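Long-range contact in Poly(Beta-D-mannuronate) lyase (Pseudopedobacter saltans, PDB 7O79), which probably cleaves alginate as a poly(beta-D-mannuronate) lyase of polysaccharide lyase family 6: residues L66-F80 with I91-I105. Numbering follows the deposited sequence.
Sequences LSFDAPYLVVEGLLF and IQFNSDYCKLENTAI
Phe68 and Phe93 form an offset stack inside the coil, with ring centroids 4.6 Å apart and planes at 7°. CE2 of Phe93 lies over one face of the Phe68 ring, toward its rim. With the two residues paired in register, matching chi1 angles (-66° and -69°, CG beside the backbone N) point the rings the same way. Cys98 CB reaches Phe68 CD2 at 3.5 Å, and Leu100 CB packs near CZ. With an alanine at Phe68, a gap is likely to open beside Cys98 CB and Leu100 CB, and Phe93 would lose one of its two stacking partners. Near the turn, Asn94 ND2 gives a fairly straight bond to Asp69 OD1 (2.9 Å), almost in the amide plane. A water joins the same ND2 to Ser67 OG. Outside, Glu101 OE1 lies 2.5 Å from Glu76 OE1, so one acid is probably protonated. Lys99 NZ meets Glu101 OE1 from above the carboxylate plane in a salt bridge, and Gln130 NE2 hydrogen-bonds Glu101 OE2. Backbone hydrogen bonds between the parallel strands fix this register, including Phe68 N to Gln92 O. The Phe93 ring stacks in turn on Phe122. Such in-register stacking of like residues between successive coils is typical of the right-handed parallel beta-helix of pectate-lyase-like enzymes.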
loop_
_atom_site.group_PDB
_atom_site.type_symbol
_atom_site.label_atom_id
_atom_site.label_comp_id
_atom_site.label_asym_id
_atom_site.label_seq_id
_atom_site.Cartn_x
_atom_site.Cartn_y
_atom_site.Cartn_z
ATOM N N LEU A 66 20.267 5.482 5.301
ATOM C CA LEU A 66 20.702 5.696 3.927
ATOM C C LEU A 66 19.754 6.672 3.255
ATOM O O LEU A 66 18.534 6.502 3.340
ATOM C CB LEU A 66 20.721 4.373 3.158
ATOM C CG LEU A 66 20.739 4.402 1.628
ATOM C CD1 LEU A 66 22.091 4.867 1.107
ATOM C CD2 LEU A 66 20.417 3.012 1.084
ATOM N N SER A 67 20.326 7.677 2.588
ATOM C CA SER A 67 19.594 8.701 1.853
ATOM C C SER A 67 20.141 8.776 0.435
ATOM O O SER A 67 21.341 8.992 0.244
ATOM C CB SER A 67 19.722 10.071 2.532
ATOM O OG SER A 67 19.129 10.039 3.814
ATOM N N PHE A 68 19.261 8.604 -0.553
ATOM C CA PHE A 68 19.604 8.824 -1.957
ATOM C C PHE A 68 19.402 10.309 -2.237
ATOM O O PHE A 68 18.263 10.771 -2.300
ATOM C CB PHE A 68 18.704 8.006 -2.883
ATOM C CG PHE A 68 18.871 6.506 -2.782
ATOM C CD1 PHE A 68 18.151 5.779 -1.858
ATOM C CD2 PHE A 68 19.709 5.826 -3.649
ATOM C CE1 PHE A 68 18.273 4.390 -1.777
ATOM C CE2 PHE A 68 19.831 4.444 -3.581
ATOM C CZ PHE A 68 19.116 3.727 -2.638
ATOM N N ASP A 69 20.486 11.069 -2.401
ATOM C CA ASP A 69 20.370 12.523 -2.518
ATOM C C ASP A 69 20.912 13.065 -3.832
ATOM O O ASP A 69 21.232 14.257 -3.907
ATOM C CB ASP A 69 21.063 13.233 -1.351
ATOM C CG ASP A 69 20.528 12.794 0.010
ATOM O OD1 ASP A 69 19.340 12.421 0.112
ATOM O OD2 ASP A 69 21.303 12.825 0.982
ATOM N N ALA A 70 21.040 12.216 -4.853
ATOM C CA ALA A 70 21.354 12.631 -6.214
ATOM C C ALA A 70 20.853 11.548 -7.164
ATOM O O ALA A 70 20.632 10.404 -6.739
ATOM C CB ALA A 70 22.864 12.876 -6.395
ATOM N N PRO A 71 20.603 11.881 -8.430
ATOM C CA PRO A 71 19.935 10.920 -9.318
ATOM C C PRO A 71 20.870 9.825 -9.814
ATOM O O PRO A 71 22.098 9.945 -9.779
ATOM C CB PRO A 71 19.444 11.787 -10.483
ATOM C CG PRO A 71 20.414 12.926 -10.529
ATOM C CD PRO A 71 20.763 13.201 -9.071
ATOM N N TYR A 72 20.238 8.738 -10.273
ATOM C CA TYR A 72 20.913 7.602 -10.925
ATOM C C TYR A 72 21.901 6.898 -10.003
ATOM O O TYR A 72 23.002 6.523 -10.420
ATOM C CB TYR A 72 21.599 8.018 -12.229
ATOM C CG TYR A 72 20.819 9.030 -13.022
ATOM C CD1 TYR A 72 19.552 8.713 -13.520
ATOM C CD2 TYR A 72 21.337 10.285 -13.288
ATOM C CE1 TYR A 72 18.822 9.634 -14.252
ATOM C CE2 TYR A 72 20.618 11.215 -14.024
ATOM C CZ TYR A 72 19.361 10.877 -14.506
ATOM O OH TYR A 72 18.648 11.795 -15.234
ATOM N N LEU A 73 21.484 6.660 -8.759
ATOM C CA LEU A 73 22.293 5.963 -7.774
ATOM C C LEU A 73 21.641 4.640 -7.399
ATOM O O LEU A 73 20.424 4.564 -7.215
ATOM C CB LEU A 73 22.494 6.817 -6.520
ATOM C CG LEU A 73 23.161 8.175 -6.745
ATOM C CD1 LEU A 73 23.364 8.892 -5.423
ATOM C CD2 LEU A 73 24.490 7.970 -7.470
ATOM N N VAL A 74 22.463 3.605 -7.274
ATOM C CA VAL A 74 22.011 2.256 -6.984
ATOM C C VAL A 74 22.674 1.799 -5.694
ATOM O O VAL A 74 23.877 2.005 -5.498
ATOM C CB VAL A 74 22.353 1.288 -8.137
ATOM C CG1 VAL A 74 21.883 -0.134 -7.818
ATOM C CG2 VAL A 74 21.773 1.798 -9.462
ATOM N N VAL A 75 21.893 1.163 -4.823
ATOM C CA VAL A 75 22.396 0.580 -3.589
ATOM C C VAL A 75 21.978 -0.879 -3.576
ATOM O O VAL A 75 20.806 -1.186 -3.815
ATOM C CB VAL A 75 21.871 1.317 -2.342
ATOM C CG1 VAL A 75 22.155 0.505 -1.087
ATOM C CG2 VAL A 75 22.496 2.715 -2.243
ATOM N N GLU A 76 22.935 -1.780 -3.327
ATOM C CA GLU A 76 22.672 -3.212 -3.395
ATOM C C GLU A 76 23.263 -3.943 -2.202
ATOM O O GLU A 76 24.370 -3.629 -1.761
ATOM C CB GLU A 76 23.257 -3.824 -4.663
ATOM C CG GLU A 76 22.958 -3.050 -5.908
ATOM C CD GLU A 76 23.061 -3.902 -7.141
ATOM O OE1 GLU A 76 22.015 -4.196 -7.754
ATOM O OE2 GLU A 76 24.200 -4.280 -7.494
ATOM N N GLY A 77 22.526 -4.937 -1.701
ATOM C CA GLY A 77 23.109 -5.949 -0.836
ATOM C C GLY A 77 23.319 -5.606 0.624
ATOM O O GLY A 77 24.040 -6.342 1.312
ATOM N N LEU A 78 22.700 -4.542 1.139
ATOM C CA LEU A 78 22.908 -4.137 2.526
ATOM C C LEU A 78 21.959 -4.862 3.489
ATOM O O LEU A 78 20.950 -5.439 3.097
ATOM C CB LEU A 78 22.743 -2.624 2.684
ATOM C CG LEU A 78 23.630 -1.763 1.786
ATOM C CD1 LEU A 78 23.547 -0.291 2.190
ATOM C CD2 LEU A 78 25.071 -2.281 1.841
ATOM N N LEU A 79 22.321 -4.842 4.770
ATOM C CA LEU A 79 21.465 -5.330 5.844
ATOM C C LEU A 79 21.464 -4.292 6.958
ATOM O O LEU A 79 22.531 -3.863 7.415
ATOM C CB LEU A 79 21.933 -6.695 6.376
ATOM C CG LEU A 79 21.358 -7.192 7.722
ATOM C CD1 LEU A 79 19.865 -7.529 7.662
ATOM C CD2 LEU A 79 22.130 -8.410 8.213
ATOM N N PHE A 80 20.269 -3.860 7.357
ATOM C CA PHE A 80 20.081 -2.981 8.505
ATOM C C PHE A 80 19.540 -3.822 9.654
ATOM O O PHE A 80 18.443 -4.389 9.555
ATOM C CB PHE A 80 19.126 -1.833 8.183
ATOM C CG PHE A 80 19.699 -0.822 7.240
ATOM C CD1 PHE A 80 19.713 -1.062 5.875
ATOM C CD2 PHE A 80 20.236 0.359 7.711
ATOM C CE1 PHE A 80 20.240 -0.137 4.993
ATOM C CE2 PHE A 80 20.771 1.295 6.828
ATOM C CZ PHE A 80 20.766 1.039 5.467
ATOM N N ILE A 91 15.616 4.275 5.241
ATOM C CA ILE A 91 16.052 4.485 3.866
ATOM C C ILE A 91 15.194 5.591 3.273
ATOM O O ILE A 91 13.972 5.609 3.472
ATOM C CB ILE A 91 15.931 3.185 3.043
ATOM C CG1 ILE A 91 16.986 2.179 3.505
ATOM C CG2 ILE A 91 16.112 3.491 1.551
ATOM C CD1 ILE A 91 16.679 0.771 3.142
ATOM N N GLN A 92 15.812 6.510 2.536
ATOM C CA GLN A 92 15.057 7.632 1.996
ATOM C C GLN A 92 15.475 7.949 0.565
ATOM O O GLN A 92 16.665 8.136 0.285
ATOM C CB GLN A 92 15.199 8.863 2.895
ATOM C CG GLN A 92 14.219 9.968 2.544
ATOM C CD GLN A 92 13.946 10.924 3.699
ATOM O OE1 GLN A 92 14.014 10.544 4.872
ATOM N NE2 GLN A 92 13.661 12.181 3.366
ATOM N N PHE A 93 14.486 7.993 -0.341
ATOM C CA PHE A 93 14.698 8.366 -1.745
ATOM C C PHE A 93 14.399 9.855 -1.865
ATOM O O PHE A 93 13.234 10.250 -1.947
ATOM C CB PHE A 93 13.791 7.566 -2.681
ATOM C CG PHE A 93 14.131 6.083 -2.785
ATOM C CD1 PHE A 93 13.639 5.176 -1.854
ATOM C CD2 PHE A 93 14.911 5.601 -3.835
ATOM C CE1 PHE A 93 13.938 3.811 -1.948
ATOM C CE2 PHE A 93 15.211 4.229 -3.943
ATOM C CZ PHE A 93 14.722 3.337 -3.010
ATOM N N ASN A 94 15.446 10.685 -1.900
ATOM C CA ASN A 94 15.281 12.134 -1.982
ATOM C C ASN A 94 15.518 12.693 -3.378
ATOM O O ASN A 94 15.523 13.914 -3.544
ATOM C CB ASN A 94 16.218 12.851 -1.002
ATOM C CG ASN A 94 15.774 12.699 0.431
ATOM O OD1 ASN A 94 14.597 12.883 0.742
ATOM N ND2 ASN A 94 16.720 12.378 1.320
ATOM N N SER A 95 15.711 11.839 -4.376
ATOM C CA SER A 95 16.093 12.287 -5.714
ATOM C C SER A 95 15.323 11.433 -6.718
ATOM O O SER A 95 14.297 10.839 -6.383
ATOM C CB SER A 95 17.617 12.211 -5.886
ATOM O OG SER A 95 18.038 12.914 -7.036
ATOM N N ASP A 96 15.815 11.354 -7.958
ATOM C CA ASP A 96 15.097 10.682 -9.035
ATOM C C ASP A 96 15.904 9.534 -9.617
ATOM O O ASP A 96 17.134 9.563 -9.633
ATOM C CB ASP A 96 14.719 11.625 -10.191
ATOM C CG ASP A 96 14.061 12.911 -9.728
ATOM O OD1 ASP A 96 13.316 12.895 -8.718
ATOM O OD2 ASP A 96 14.237 13.924 -10.432
ATOM N N TYR A 97 15.183 8.511 -10.084
ATOM C CA TYR A 97 15.778 7.399 -10.822
ATOM C C TYR A 97 16.883 6.711 -10.024
ATOM O O TYR A 97 17.937 6.369 -10.564
ATOM C CB TYR A 97 16.298 7.863 -12.190
ATOM C CG TYR A 97 15.208 7.934 -13.240
ATOM C CD1 TYR A 97 14.700 6.769 -13.807
ATOM C CD2 TYR A 97 14.699 9.156 -13.672
ATOM C CE1 TYR A 97 13.706 6.815 -14.771
ATOM C CE2 TYR A 97 13.705 9.218 -14.634
ATOM C CZ TYR A 97 13.222 8.034 -15.189
ATOM O OH TYR A 97 12.229 8.052 -16.147
ATOM N N CYS A 98 16.657 6.521 -8.730
ATOM C CA CYS A 98 17.549 5.690 -7.931
ATOM C C CYS A 98 16.927 4.313 -7.717
ATOM O O CYS A 98 15.734 4.105 -7.950
ATOM C CB CYS A 98 17.872 6.353 -6.591
ATOM S SG CYS A 98 18.742 7.927 -6.773
ATOM N N LYS A 99 17.761 3.365 -7.277
ATOM C CA LYS A 99 17.318 1.995 -7.089
ATOM C C LYS A 99 17.924 1.399 -5.834
ATOM O O LYS A 99 19.130 1.510 -5.608
ATOM C CB LYS A 99 17.677 1.116 -8.300
ATOM C CG LYS A 99 17.169 -0.337 -8.153
ATOM C CD LYS A 99 17.299 -1.140 -9.458
ATOM C CE LYS A 99 18.639 -0.906 -10.142
ATOM N NZ LYS A 99 19.194 -2.137 -10.782
ATOM N N LEU A 100 17.089 0.738 -5.040
ATOM C CA LEU A 100 17.532 -0.092 -3.929
ATOM C C LEU A 100 17.203 -1.538 -4.266
ATOM O O LEU A 100 16.065 -1.842 -4.635
ATOM C CB LEU A 100 16.835 0.292 -2.623
ATOM C CG LEU A 100 17.168 -0.624 -1.432
ATOM C CD1 LEU A 100 18.610 -0.375 -1.022
ATOM C CD2 LEU A 100 16.234 -0.407 -0.252
ATOM N N GLU A 101 18.180 -2.429 -4.145
ATOM C CA GLU A 101 17.844 -3.827 -4.348
ATOM C C GLU A 101 18.727 -4.715 -3.495
ATOM O O GLU A 101 19.793 -4.307 -3.032
ATOM C CB GLU A 101 17.881 -4.216 -5.835
ATOM C CG GLU A 101 19.097 -3.861 -6.622
ATOM C CD GLU A 101 18.932 -4.282 -8.093
ATOM O OE1 GLU A 101 19.777 -3.921 -8.922
ATOM O OE2 GLU A 101 17.961 -5.010 -8.414
ATOM N N ASN A 102 18.209 -5.923 -3.242
ATOM C CA ASN A 102 18.895 -6.974 -2.496
ATOM C C ASN A 102 19.268 -6.519 -1.086
ATOM O O ASN A 102 20.300 -6.906 -0.554
ATOM C CB ASN A 102 20.130 -7.480 -3.252
ATOM C CG ASN A 102 20.349 -8.982 -3.066
ATOM O OD1 ASN A 102 19.420 -9.715 -2.725
ATOM N ND2 ASN A 102 21.577 -9.444 -3.300
ATOM N N THR A 103 18.400 -5.726 -0.461
ATOM C CA THR A 103 18.633 -5.170 0.866
ATOM C C THR A 103 17.552 -5.639 1.831
ATOM O O THR A 103 16.398 -5.810 1.443
ATOM C CB THR A 103 18.672 -3.633 0.785
ATOM O OG1 THR A 103 19.789 -3.247 -0.022
ATOM C CG2 THR A 103 18.757 -2.963 2.178
ATOM N N ALA A 104 17.933 -5.899 3.079
ATOM C CA ALA A 104 16.977 -6.300 4.098
ATOM C C ALA A 104 17.067 -5.369 5.299
ATOM O O ALA A 104 18.119 -4.791 5.580
ATOM C CB ALA A 104 17.194 -7.749 4.553
ATOM N N ILE A 105 15.935 -5.204 5.977
ATOM C CA ILE A 105 15.851 -4.503 7.249
ATOM C C ILE A 105 15.215 -5.483 8.217
ATOM O O ILE A 105 14.115 -5.984 7.955
ATOM C CB ILE A 105 15.014 -3.220 7.154
ATOM C CG1 ILE A 105 15.600 -2.249 6.137
ATOM C CG2 ILE A 105 14.974 -2.539 8.509
ATOM C CD1 ILE A 105 14.787 -0.966 6.016
HETATM O O HOH W 1 17.304 12.143 4.241
#